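ATP-dependent protease subunit HslV (Trypanosoma brucei brucei, PDB 4HNZ) degrades proteins in the trypanosome mitochondrion as the threonine protease of the ATP-dependent HslVU complex, hydrolysing substrates that the HslU partner has unfolded. Local coordinates at residues 5-9 with 134-140; 11-15 with 145-150; 41-47 with 93-99; 78-83 with 106-112. All coordinates share one frame; numbering follows the deposited sequence.

Contact 1 of 4, residues 5-9 with 134-140; sequences SVRKG and ARALIDV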
loop_
_atom_site.group_PDB
_atom_site.type_symbol
_atom_site.label_atom_id
_atom_site.label_comp_id
_atom_site.label_asym_id
_atom_site.label_seq_id
_atom_site.Cartn_x
_atom_site.Cartn_y
_atom_site.Cartn_z
ATOM N N SER A 5 16.310 4.496 34.360
ATOM C CA SER A 5 16.262 4.511 35.827
ATOM C C SER A 5 16.985 3.278 36.355
ATOM O O SER A 5 16.744 2.173 35.900
ATOM C CB SER A 5 14.807 4.473 36.308
ATOM O OG SER A 5 14.738 4.417 37.730
ATOM N N VAL A 6 17.852 3.468 37.344
ATOM C CA VAL A 6 18.517 2.378 38.029
ATOM C C VAL A 6 18.371 2.522 39.555
ATOM O O VAL A 6 18.664 3.574 40.096
ATOM C CB VAL A 6 20.026 2.415 37.744
ATOM C CG1 VAL A 6 20.723 1.266 38.412
ATOM C CG2 VAL A 6 20.278 2.409 36.234
ATOM N N ARG A 7 17.879 1.483 40.198
ATOM C CA ARG A 7 17.785 1.422 41.618
ATOM C C ARG A 7 18.821 0.404 42.068
ATOM O O ARG A 7 18.774 -0.743 41.657
ATOM C CB ARG A 7 16.366 0.979 42.051
ATOM C CG ARG A 7 16.184 0.794 43.552
ATOM C CD ARG A 7 14.723 0.461 43.948
ATOM N NE ARG A 7 13.872 1.651 43.876
ATOM C CZ ARG A 7 13.071 1.969 42.854
ATOM N NH1 ARG A 7 12.957 1.161 41.799
ATOM N NH2 ARG A 7 12.372 3.123 42.865
ATOM N N LYS A 8 19.723 0.826 42.931
ATOM C CA LYS A 8 20.629 -0.091 43.597
ATOM C C LYS A 8 20.889 0.366 45.044
ATOM O O LYS A 8 21.294 1.505 45.281
ATOM C CB LYS A 8 21.963 -0.209 42.856
ATOM C CG LYS A 8 22.950 -1.194 43.492
ATOM C CD LYS A 8 24.246 -1.240 42.705
ATOM C CE LYS A 8 25.195 -2.345 43.138
ATOM N NZ LYS A 8 26.230 -2.636 42.070
ATOM N N GLY A 9 20.696 -0.563 45.998
ATOM C CA GLY A 9 20.743 -0.232 47.415
ATOM C C GLY A 9 19.633 0.762 47.703
ATOM O O GLY A 9 18.492 0.623 47.226
ATOM N N ALA A 134 23.151 -1.328 31.520
ATOM C CA ALA A 134 22.999 -1.246 32.960
ATOM C C ALA A 134 22.917 -2.619 33.582
ATOM O O ALA A 134 23.436 -2.856 34.670
ATOM C CB ALA A 134 21.751 -0.470 33.338
ATOM N N ARG A 135 22.234 -3.551 32.923
ATOM C CA ARG A 135 22.192 -4.914 33.453
ATOM C C ARG A 135 23.530 -5.567 33.569
ATOM O O ARG A 135 23.715 -6.459 34.357
ATOM C CB ARG A 135 21.248 -5.787 32.615
ATOM C CG ARG A 135 19.800 -5.517 32.975
ATOM C CD ARG A 135 18.845 -6.453 32.268
ATOM N NE ARG A 135 17.501 -6.235 32.754
ATOM C CZ ARG A 135 16.397 -6.647 32.131
ATOM N NH1 ARG A 135 16.457 -7.270 30.961
ATOM N NH2 ARG A 135 15.200 -6.389 32.674
ATOM N N ALA A 136 24.459 -5.175 32.705
ATOM C CA ALA A 136 25.782 -5.785 32.702
ATOM C C ALA A 136 26.545 -5.349 33.919
ATOM O O ALA A 136 27.406 -6.073 34.393
ATOM C CB ALA A 136 26.555 -5.407 31.441
ATOM N N LEU A 137 26.213 -4.161 34.406
ATOM C CA LEU A 137 26.925 -3.581 35.526
ATOM C C LEU A 137 26.209 -3.690 36.883
ATOM O O LEU A 137 26.815 -3.407 37.889
ATOM C CB LEU A 137 27.179 -2.104 35.264
ATOM C CG LEU A 137 28.077 -1.787 34.072
ATOM C CD1 LEU A 137 27.971 -0.321 33.746
ATOM C CD2 LEU A 137 29.505 -2.161 34.323
ATOM N N ILE A 138 24.927 -4.084 36.890
ATOM C CA ILE A 138 24.117 -3.909 38.080
ATOM C C ILE A 138 24.717 -4.618 39.294
ATOM O O ILE A 138 24.658 -4.122 40.427
ATOM C CB ILE A 138 22.646 -4.365 37.834
ATOM C CG1 ILE A 138 21.715 -3.937 39.005
ATOM C CG2 ILE A 138 22.538 -5.885 37.554
ATOM C CD1 ILE A 138 21.605 -2.440 39.213
ATOM N N ASP A 139 25.279 -5.799 39.054
ATOM C CA ASP A 139 25.769 -6.675 40.109
ATOM C C ASP A 139 27.300 -6.558 40.233
ATOM O O ASP A 139 27.879 -7.330 40.939
ATOM C CB ASP A 139 25.361 -8.146 39.821
ATOM C CG ASP A 139 25.854 -8.663 38.405
ATOM O OD1 ASP A 139 25.861 -7.885 37.354
ATOM O OD2 ASP A 139 26.230 -9.885 38.344
ATOM N N VAL A 140 27.957 -5.605 39.578
ATOM C CA VAL A 140 29.379 -5.518 39.738
ATOM C C VAL A 140 29.907 -4.498 40.746
ATOM O O VAL A 140 29.468 -3.345 40.842
ATOM C CB VAL A 140 30.226 -5.423 38.402
ATOM C CG1 VAL A 140 29.402 -5.517 37.161
ATOM C CG2 VAL A 140 31.126 -4.215 38.351
#

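Contact 2 of 4, residues 11-15 with 145-150; sequences TVVLL and AEKIAR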
loop_
_atom_site.group_PDB
_atom_site.type_symbol
_atom_site.label_atom_id
_atom_site.label_comp_id
_atom_site.label_asym_id
_atom_site.label_seq_id
_atom_site.Cartn_x
_atom_site.Cartn_y
_atom_site.Cartn_z
ATOM N N THR A 11 19.456 3.898 46.713
ATOM C CA THR A 11 19.484 4.997 45.784
ATOM C C THR A 11 18.773 4.586 44.527
ATOM O O THR A 11 18.928 3.477 44.047
ATOM C CB THR A 11 20.916 5.409 45.452
ATOM O OG1 THR A 11 21.600 5.767 46.656
ATOM C CG2 THR A 11 20.922 6.603 44.537
ATOM N N VAL A 12 17.956 5.490 44.001
ATOM C CA VAL A 12 17.440 5.336 42.648
ATOM C C VAL A 12 17.805 6.600 41.853
ATOM O O VAL A 12 17.682 7.726 42.359
ATOM C CB VAL A 12 15.912 5.035 42.619
ATOM C CG1 VAL A 12 15.091 6.182 43.194
ATOM C CG2 VAL A 12 15.458 4.729 41.225
ATOM N N VAL A 13 18.253 6.413 40.629
ATOM C CA VAL A 13 18.541 7.549 39.788
ATOM C C VAL A 13 17.694 7.449 38.534
ATOM O O VAL A 13 17.243 6.374 38.149
ATOM C CB VAL A 13 20.043 7.655 39.429
ATOM C CG1 VAL A 13 20.916 7.693 40.688
ATOM C CG2 VAL A 13 20.463 6.491 38.549
ATOM N N LEU A 14 17.441 8.610 37.943
ATOM C CA LEU A 14 16.679 8.760 36.728
ATOM C C LEU A 14 17.435 9.720 35.864
ATOM O O LEU A 14 17.768 10.813 36.278
ATOM C CB LEU A 14 15.275 9.293 37.038
ATOM C CG LEU A 14 14.351 9.430 35.831
ATOM C CD1 LEU A 14 13.973 8.073 35.280
ATOM C CD2 LEU A 14 13.054 10.191 36.183
ATOM N N LEU A 15 17.720 9.273 34.648
ATOM C CA LEU A 15 18.508 10.037 33.750
ATOM C C LEU A 15 17.773 10.124 32.422
ATOM O O LEU A 15 17.144 9.150 32.007
ATOM C CB LEU A 15 19.849 9.368 33.477
ATOM C CG LEU A 15 20.954 9.666 34.477
ATOM C CD1 LEU A 15 20.608 8.966 35.783
ATOM C CD2 LEU A 15 22.318 9.188 33.971
ATOM N N ALA A 145 24.445 3.121 41.778
ATOM C CA ALA A 145 23.394 3.419 40.831
ATOM C C ALA A 145 23.755 4.503 39.836
ATOM O O ALA A 145 23.557 4.363 38.636
ATOM C CB ALA A 145 22.117 3.795 41.569
ATOM N N GLU A 146 24.281 5.602 40.339
ATOM C CA GLU A 146 24.583 6.688 39.457
ATOM C C GLU A 146 25.707 6.317 38.487
ATOM O O GLU A 146 25.715 6.761 37.344
ATOM C CB GLU A 146 24.927 7.951 40.244
ATOM C CG GLU A 146 25.172 9.123 39.304
ATOM C CD GLU A 146 25.177 10.476 39.971
ATOM O OE1 GLU A 146 24.875 10.560 41.188
ATOM O OE2 GLU A 146 25.500 11.456 39.264
ATOM N N LYS A 147 26.703 5.581 38.960
ATOM C CA LYS A 147 27.830 5.245 38.106
ATOM C C LYS A 147 27.334 4.293 36.989
ATOM O O LYS A 147 27.678 4.459 35.838
ATOM C CB LYS A 147 28.964 4.657 38.927
ATOM C CG LYS A 147 30.268 4.618 38.186
ATOM C CD LYS A 147 31.419 4.028 39.004
ATOM C CE LYS A 147 32.676 3.918 38.113
ATOM N NZ LYS A 147 33.834 3.216 38.754
ATOM N N ILE A 148 26.473 3.351 37.349
ATOM C CA ILE A 148 25.890 2.451 36.384
ATOM C C ILE A 148 25.112 3.226 35.337
ATOM O O ILE A 148 25.309 3.027 34.127
ATOM C CB ILE A 148 24.968 1.452 37.055
ATOM C CG1 ILE A 148 25.763 0.494 37.899
ATOM C CG2 ILE A 148 24.210 0.640 36.039
ATOM C CD1 ILE A 148 24.916 -0.277 38.875
ATOM N N ALA A 149 24.249 4.128 35.795
ATOM C CA ALA A 149 23.407 4.901 34.906
ATOM C C ALA A 149 24.201 5.759 33.930
ATOM O O ALA A 149 23.872 5.787 32.747
ATOM C CB ALA A 149 22.425 5.767 35.688
ATOM N N ARG A 150 25.245 6.416 34.389
ATOM C CA ARG A 150 26.058 7.280 33.506
ATOM C C ARG A 150 26.762 6.510 32.440
ATOM O O ARG A 150 26.818 6.911 31.299
ATOM C CB ARG A 150 27.106 8.054 34.299
ATOM C CG ARG A 150 26.498 9.207 35.080
ATOM C CD ARG A 150 27.533 10.013 35.887
ATOM N NE ARG A 150 26.875 11.116 36.593
ATOM C CZ ARG A 150 26.344 12.204 36.005
ATOM N NH1 ARG A 150 25.770 13.136 36.744
ATOM N NH2 ARG A 150 26.409 12.385 34.690
#

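Contact 3 of 4, residues 41-47 with 93-99; sequences DVVIGFA and ASLIVCS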
loop_
_atom_site.group_PDB
_atom_site.type_symbol
_atom_site.label_atom_id
_atom_site.label_comp_id
_atom_site.label_asym_id
_atom_site.label_seq_id
_atom_site.Cartn_x
_atom_site.Cartn_y
_atom_site.Cartn_z
ATOM N N ASP A 41 8.908 13.596 46.438
ATOM C CA ASP A 41 9.103 12.169 46.465
ATOM C C ASP A 41 9.048 11.535 45.076
ATOM O O ASP A 41 9.266 10.354 44.975
ATOM C CB ASP A 41 8.023 11.520 47.345
ATOM C CG ASP A 41 8.025 12.054 48.773
ATOM O OD1 ASP A 41 9.134 12.317 49.340
ATOM O OD2 ASP A 41 6.922 12.243 49.313
ATOM N N VAL A 42 8.704 12.293 44.036
ATOM C CA VAL A 42 8.337 11.683 42.768
ATOM C C VAL A 42 8.905 12.455 41.578
ATOM O O VAL A 42 8.725 13.669 41.447
ATOM C CB VAL A 42 6.809 11.561 42.610
ATOM C CG1 VAL A 42 6.471 10.971 41.288
ATOM C CG2 VAL A 42 6.212 10.707 43.708
ATOM N N VAL A 43 9.626 11.732 40.732
ATOM C CA VAL A 43 10.179 12.325 39.529
ATOM C C VAL A 43 9.728 11.501 38.349
ATOM O O VAL A 43 9.372 10.318 38.456
ATOM C CB VAL A 43 11.718 12.410 39.568
ATOM C CG1 VAL A 43 12.185 13.276 40.695
ATOM C CG2 VAL A 43 12.346 11.036 39.745
ATOM N N ILE A 44 9.672 12.151 37.214
ATOM C CA ILE A 44 9.136 11.507 36.021
ATOM C C ILE A 44 9.921 11.924 34.774
ATOM O O ILE A 44 10.425 13.039 34.711
ATOM C CB ILE A 44 7.655 11.801 35.842
ATOM C CG1 ILE A 44 7.165 11.216 34.530
ATOM C CG2 ILE A 44 7.424 13.272 35.753
ATOM C CD1 ILE A 44 5.671 11.018 34.549
ATOM N N GLY A 45 10.147 10.945 33.886
ATOM C CA GLY A 45 10.872 11.142 32.696
ATOM C C GLY A 45 10.010 10.728 31.544
ATOM O O GLY A 45 9.238 9.812 31.677
ATOM N N PHE A 46 10.183 11.399 30.395
ATOM C CA PHE A 46 9.294 11.199 29.234
ATOM C C PHE A 46 9.999 11.093 27.887
ATOM O O PHE A 46 11.022 11.733 27.674
ATOM C CB PHE A 46 8.194 12.237 29.179
ATOM C CG PHE A 46 8.662 13.642 28.841
ATOM C CD1 PHE A 46 8.783 14.082 27.521
ATOM C CD2 PHE A 46 8.908 14.577 29.848
ATOM C CE1 PHE A 46 9.128 15.432 27.199
ATOM C CE2 PHE A 46 9.288 15.893 29.520
ATOM C CZ PHE A 46 9.405 16.307 28.195
ATOM N N ALA A 47 9.526 10.164 27.082
ATOM C CA ALA A 47 9.755 10.180 25.674
ATOM C C ALA A 47 8.478 10.651 25.001
ATOM O O ALA A 47 7.390 10.270 25.441
ATOM C CB ALA A 47 10.112 8.786 25.168
ATOM N N ALA A 93 3.543 9.044 23.752
ATOM C CA ALA A 93 4.516 9.252 24.769
ATOM C C ALA A 93 4.755 7.995 25.551
ATOM O O ALA A 93 3.964 7.103 25.526
ATOM C CB ALA A 93 4.031 10.336 25.698
ATOM N N SER A 94 5.856 7.946 26.275
ATOM C CA SER A 94 6.087 6.930 27.271
ATOM C C SER A 94 6.638 7.630 28.479
ATOM O O SER A 94 7.286 8.657 28.332
ATOM C CB SER A 94 7.110 5.953 26.762
ATOM O OG SER A 94 6.506 5.191 25.763
ATOM N N LEU A 95 6.409 7.066 29.657
ATOM C CA LEU A 95 6.768 7.705 30.961
ATOM C C LEU A 95 7.433 6.739 31.827
ATOM O O LEU A 95 7.100 5.563 31.785
ATOM C CB LEU A 95 5.542 8.157 31.717
ATOM C CG LEU A 95 4.603 9.083 30.976
ATOM C CD1 LEU A 95 3.404 9.363 31.852
ATOM C CD2 LEU A 95 5.264 10.410 30.528
ATOM N N ILE A 96 8.428 7.200 32.549
ATOM C CA ILE A 96 8.920 6.467 33.710
ATOM C C ILE A 96 8.668 7.340 34.913
ATOM O O ILE A 96 9.039 8.522 34.924
ATOM C CB ILE A 96 10.415 6.178 33.627
ATOM C CG1 ILE A 96 10.682 5.172 32.528
ATOM C CG2 ILE A 96 10.889 5.566 34.931
ATOM C CD1 ILE A 96 12.148 4.830 32.339
ATOM N N VAL A 97 8.055 6.741 35.937
ATOM C CA VAL A 97 7.771 7.431 37.196
ATOM C C VAL A 97 8.589 6.762 38.279
ATOM O O VAL A 97 8.420 5.568 38.495
ATOM C CB VAL A 97 6.306 7.266 37.658
ATOM C CG1 VAL A 97 5.901 8.414 38.589
ATOM C CG2 VAL A 97 5.371 7.192 36.507
ATOM N N CYS A 98 9.319 7.560 39.058
ATOM C CA CYS A 98 10.059 7.092 40.211
ATOM C C CYS A 98 9.726 7.734 41.521
ATOM O O CYS A 98 9.575 8.941 41.626
ATOM C CB CYS A 98 11.530 7.440 40.051
ATOM S SG CYS A 98 12.300 6.463 38.816
ATOM N N SER A 99 9.632 6.876 42.525
ATOM C CA SER A 99 9.758 7.283 43.895
ATOM C C SER A 99 10.942 6.509 44.451
ATOM O O SER A 99 11.562 5.691 43.763
ATOM C CB SER A 99 8.498 6.971 44.679
ATOM O OG SER A 99 8.344 5.586 44.788
#

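Contact 4 of 4, residues 78-83 with 106-112; sequences LAKEWR and IDGQGNV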
loop_
_atom_site.group_PDB
_atom_site.type_symbol
_atom_site.label_atom_id
_atom_site.label_comp_id
_atom_site.label_asym_id
_atom_site.label_seq_id
_atom_site.Cartn_x
_atom_site.Cartn_y
_atom_site.Cartn_z
ATOM N N LEU A 78 -3.993 5.774 35.473
ATOM C CA LEU A 78 -3.594 6.627 34.360
ATOM C C LEU A 78 -3.625 5.853 33.033
ATOM O O LEU A 78 -4.206 6.295 32.074
ATOM C CB LEU A 78 -2.198 7.180 34.549
ATOM C CG LEU A 78 -1.774 7.911 33.276
ATOM C CD1 LEU A 78 -2.398 9.272 33.188
ATOM C CD2 LEU A 78 -0.265 8.028 33.191
ATOM N N ALA A 79 -3.010 4.683 33.024
ATOM C CA ALA A 79 -2.947 3.903 31.822
ATOM C C ALA A 79 -4.336 3.547 31.328
ATOM O O ALA A 79 -4.592 3.630 30.129
ATOM C CB ALA A 79 -2.109 2.661 32.036
ATOM N N LYS A 80 -5.226 3.145 32.219
ATOM C CA LYS A 80 -6.627 2.874 31.843
ATOM C C LYS A 80 -7.291 4.050 31.187
ATOM O O LYS A 80 -8.002 3.902 30.200
ATOM C CB LYS A 80 -7.463 2.478 33.050
ATOM C CG LYS A 80 -7.222 1.060 33.459
ATOM C CD LYS A 80 -7.619 0.771 34.882
ATOM C CE LYS A 80 -9.109 1.031 35.111
ATOM N NZ LYS A 80 -9.329 1.013 36.581
ATOM N N GLU A 81 -7.097 5.229 31.752
ATOM C CA GLU A 81 -7.727 6.432 31.223
ATOM C C GLU A 81 -7.133 6.789 29.856
ATOM O O GLU A 81 -7.816 7.191 28.932
ATOM C CB GLU A 81 -7.497 7.597 32.212
ATOM C CG GLU A 81 -8.305 8.860 31.911
ATOM C CD GLU A 81 -7.964 10.065 32.813
ATOM O OE1 GLU A 81 -7.051 9.995 33.682
ATOM O OE2 GLU A 81 -8.572 11.138 32.593
ATOM N N TRP A 82 -5.827 6.691 29.784
ATOM C CA TRP A 82 -5.103 6.953 28.585
ATOM C C TRP A 82 -5.624 6.068 27.438
ATOM O O TRP A 82 -5.817 6.537 26.336
ATOM C CB TRP A 82 -3.620 6.650 28.845
ATOM C CG TRP A 82 -2.641 7.039 27.770
ATOM C CD1 TRP A 82 -2.902 7.451 26.531
ATOM C CD2 TRP A 82 -1.217 6.932 27.873
ATOM N NE1 TRP A 82 -1.727 7.696 25.870
ATOM C CE2 TRP A 82 -0.681 7.368 26.669
ATOM C CE3 TRP A 82 -0.353 6.560 28.903
ATOM C CZ2 TRP A 82 0.663 7.419 26.444
ATOM C CZ3 TRP A 82 1.001 6.603 28.685
ATOM C CH2 TRP A 82 1.499 7.032 27.470
ATOM N N ARG A 83 -5.842 4.780 27.684
ATOM C CA ARG A 83 -6.247 3.892 26.606
ATOM C C ARG A 83 -7.687 4.061 26.218
ATOM O O ARG A 83 -8.046 3.697 25.119
ATOM C CB ARG A 83 -6.030 2.447 26.982
ATOM C CG ARG A 83 -4.570 2.128 27.102
ATOM C CD ARG A 83 -3.885 2.118 25.752
ATOM N NE ARG A 83 -4.451 1.050 24.948
ATOM C CZ ARG A 83 -4.175 0.831 23.676
ATOM N NH1 ARG A 83 -3.353 1.612 23.014
ATOM N NH2 ARG A 83 -4.732 -0.197 23.069
ATOM N N ILE A 106 5.145 3.401 31.924
ATOM C CA ILE A 106 3.842 3.413 31.294
ATOM C C ILE A 106 3.964 3.842 29.839
ATOM O O ILE A 106 4.541 4.850 29.560
ATOM C CB ILE A 106 2.926 4.406 31.993
ATOM C CG1 ILE A 106 2.990 4.190 33.468
ATOM C CG2 ILE A 106 1.511 4.212 31.497
ATOM C CD1 ILE A 106 2.534 5.403 34.266
ATOM N N ASP A 107 3.381 3.071 28.918
ATOM C CA ASP A 107 3.364 3.451 27.486
ATOM C C ASP A 107 1.989 3.576 26.902
ATOM O O ASP A 107 0.975 3.226 27.545
ATOM C CB ASP A 107 4.288 2.520 26.678
ATOM C CG ASP A 107 3.792 1.114 26.563
ATOM O OD1 ASP A 107 2.566 0.843 26.637
ATOM O OD2 ASP A 107 4.677 0.253 26.466
ATOM N N GLY A 108 1.952 4.020 25.645
ATOM C CA GLY A 108 0.702 4.221 24.897
ATOM C C GLY A 108 -0.052 2.958 24.532
ATOM O O GLY A 108 -1.212 3.028 24.159
ATOM N N GLN A 109 0.590 1.800 24.611
ATOM C CA GLN A 109 -0.081 0.526 24.372
ATOM C C GLN A 109 -0.770 0.052 25.644
ATOM O O GLN A 109 -1.517 -0.909 25.603
ATOM C CB GLN A 109 0.910 -0.529 23.907
ATOM C CG GLN A 109 1.082 -0.564 22.420
ATOM C CD GLN A 109 1.556 0.754 21.885
ATOM O OE1 GLN A 109 0.873 1.395 21.105
ATOM N NE2 GLN A 109 2.744 1.198 22.343
ATOM N N GLY A 110 -0.532 0.732 26.758
ATOM C CA GLY A 110 -1.231 0.388 27.997
ATOM C C GLY A 110 -0.469 -0.558 28.892
ATOM O O GLY A 110 -1.019 -1.099 29.824
ATOM N N ASN A 111 0.813 -0.779 28.586
ATOM C CA ASN A 111 1.664 -1.557 29.488
ATOM C C ASN A 111 2.066 -0.712 30.699
ATOM O O ASN A 111 2.317 0.463 30.589
ATOM C CB ASN A 111 2.925 -2.040 28.790
ATOM C CG ASN A 111 2.644 -2.893 27.540
ATOM O OD1 ASN A 111 2.075 -3.984 27.630
ATOM N ND2 ASN A 111 3.092 -2.419 26.385
ATOM N N VAL A 112 2.089 -1.356 31.849
ATOM C CA VAL A 112 2.601 -0.791 33.057
ATOM C C VAL A 112 3.639 -1.786 33.509
ATOM O O VAL A 112 3.327 -2.842 33.892
ATOM C CB VAL A 112 1.507 -0.624 34.086
ATOM C CG1 VAL A 112 2.047 -0.054 35.385
ATOM C CG2 VAL A 112 0.406 0.289 33.554
#

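Contact 1 of 4, residues 5-9 with 134-140
Strand residues Val6 and Lys8 run past the C-terminal end of helix 127-137, their CA atoms 7.7 Å from Ala134 CA and 7.6 Å from Ile138 CA respectively. The chain then makes a type I beta turn from Leu137 to Val140, so the strand meets helix first and turn second. This is a helix-on-sheet layer of the alpha-beta-beta-alpha sandwich that defines the Ntn-hydrolase fold of proteasome subunits. Both methyls of Val6 touch the second segment: CG2 faces Ala134 CB, while CG1 reaches Ile138 CD1 at 3.9 Å. The Val6 and Ile138 side chains lie alongside each other, running in opposite senses, and Ile138 CG1, anti to the backbone N (chi1 -169°), carries CD1 over to the strand. Helix 145-159 lies alongside, with Ala149 against Val6 and Ile148 against Lys8. At the end of the turn, Val140 packs on Tyr143 of a neighbouring subunit. Lys8 is extended along its whole length, which takes its ammonium group to the carbonyls around the turn. There NZ donates to Tyr143 O of its own chain and, over 2.7 Å, to Ile138 O, approaching the latter from 42° above the carbonyl plane.

Contact 2 of 4, residues 11-15 with 145-150
Glu146 and Arg150, whose aliphatic portions lie against Val13 and Leu15, carry the flat groups of this contact, and these meet each other one helical turn apart. The guanidinium presents its edge: NE and NH1 converge side-on upon a single oxygen, Glu146 OE2, each at 3.0 Å, and that oxygen lies only 15° out of the guanidinium plane. NE uses the anti lone pair of OE2, whereas NH1 comes nearly in line with the C-O bond. Both bonds are somewhat bent, as expected when two neighbouring donors share one acceptor. Nearer the backbone, Glu146 CB rests on Val13 CG1 at 4.0 Å, and Arg150 CG faces Leu15 CD2; Val169 of strand 167-172 also touches Arg150.

The helix runs almost parallel to the strand, at 25° and with 8.1 Å between the axes, which is the packing of the outer helical layer on a sheet in the proteasome-type sandwich. Alternate strand residues Thr11, Val13 and Leu15 point at it, and Ala145 and Ala149 answer with single methyls. Val13 CG2, in the crowded position between the backbone N and the carbonyl carbon (chi1 of CG1 -56°), comes within 3.5 Å of Ala149 CB. Both methyls of Leu15 touch the same Ala149 CB, CD1 at 3.7 Å and CD2 at 3.8 Å. Thr11 closes the row with CG2 facing Ala145 CB, while its OG1 bonds to Glu173. Adhesion between strand and helix is therefore apolar, and the ionic pair works within the helix, holding two charged side chains together beside the packed methyls.

Contact 3 of 4, residues 41-47 with 93-99
Val43 and Cys98, Gly45 and Ile96, and Ala47 and Ser94 form the three hydrogen-bonded pairs of an antiparallel ladder in the central beta sandwich of the proteasome-type fold. Each pair satisfies its N-H and C=O groups mutually, six bonds in all. Cys98 N to Val43 O is the straightest, 2.8 Å with 178° at the hydrogen and nearly along the C=O axis. Gly45 N and Val43 N lie in the planes of their acceptor carbonyls, whereas at the other end Ser94 N stands 26° off the plane of Ala47 O. Each of these oxygens also takes a CA-H contact: Val42 CA, for instance, lies 3.2 Å from Cys98 O, and Ile44 CA the same distance from Ile96 O.

Between the bonded pairs, Ile44, Phe46, Leu95 and Val97 share one face. Ile44 CD1 touches Leu95 CD1 at 3.9 Å, the two side chains crossing obliquely, while Leu95 CD2 reaches Phe46 CB at 3.7 Å. On the other face, Val43 CG2 meets Cys98 CB, and the Ala47 side chain lies about 4 Å from that of Thr1, the probable nucleophile. Ser99 OG, beyond the ladder, accepts from Glu102 N.

The remaining edges are taken within the sheet: Ile44 and Phe46 bond to Arg36 and Lys34, and Leu95 and Val97 to Ile106 and Leu104. Helix 50-66 covers the Ile44 and Phe46 face through Met57 and Ala53, while strand 120-123 of the second sheet meets Ser94 and Ile96.

Contact 4 of 4, residues 78-83 with 106-112
Asp107 OD1, on a residue whose main chain passes over the Trp82 ring, gathers several N-H groups. Asn111 N reaches it at 3.1 Å from above the carboxylate plane, and Gln109 N and Asn111 ND2 add weak bonds. The other oxygen, OD2, offers its syn lone pair to Asn111 ND2 at 3.1 Å, in the plane of the amide, so both carboxylate oxygens are tied to Asn111. Asp107 O meanwhile accepts from Gly110 N, closing a type I turn.

That turn joins strands 103-107 and 112-113 as a beta hairpin at the margin of one sheet within this chain, and helix 71-84 packs across it. Gly108 CA sits over the six-membered ring of Trp82, a CH-pi contact 4.0 Å from the centroid, while Ile106 CG2 meets the ring edge at CZ3, 3.7 Å away. One turn earlier in the helix, Ala79 CB touches both Ile106 CG2 and Val112 CG2, and Leu78 CD2 touches Ile106 CD1.

Arg83 bends at chi2 and chi3 (-71° and -64°), which folds its guanidinium back over the turn. NH1 donates to Gly108 O over 2.8 Å, in the carbonyl plane, and Gln109 O lies above one guanidinium face. Gly110, lacking a side chain, lets Arg83 CG come to 3.9 Å from its CA. Arg83 NE forms a salt bridge with Asp52 of a neighbouring subunit, whose Ser49 hydroxyl bonds Gln109 O.

From the N terminus, strand 3-8 and then strand 11-22 begin long loops that close only at the last two helices of the chain, through contact 1 at residues 134-140 and contact 2 at 145-150. These two loops cross, and both contacts lay consecutive helices on neighbouring strands of one sheet. Contact 3 and contact 4 are nested inside both: 41-47 pairs with 93-99, while 78-83, within that loop, reaches out to 106-112, so they cross each other. They share the second sheet, where Leu95 N meets Ile106 O. The two sheets face one another where Leu14 touches Val43 and Ser5 touches Cys98, joining contact 3 to contacts 2 and 1. Contact 4 touches neither contact 1 nor contact 2.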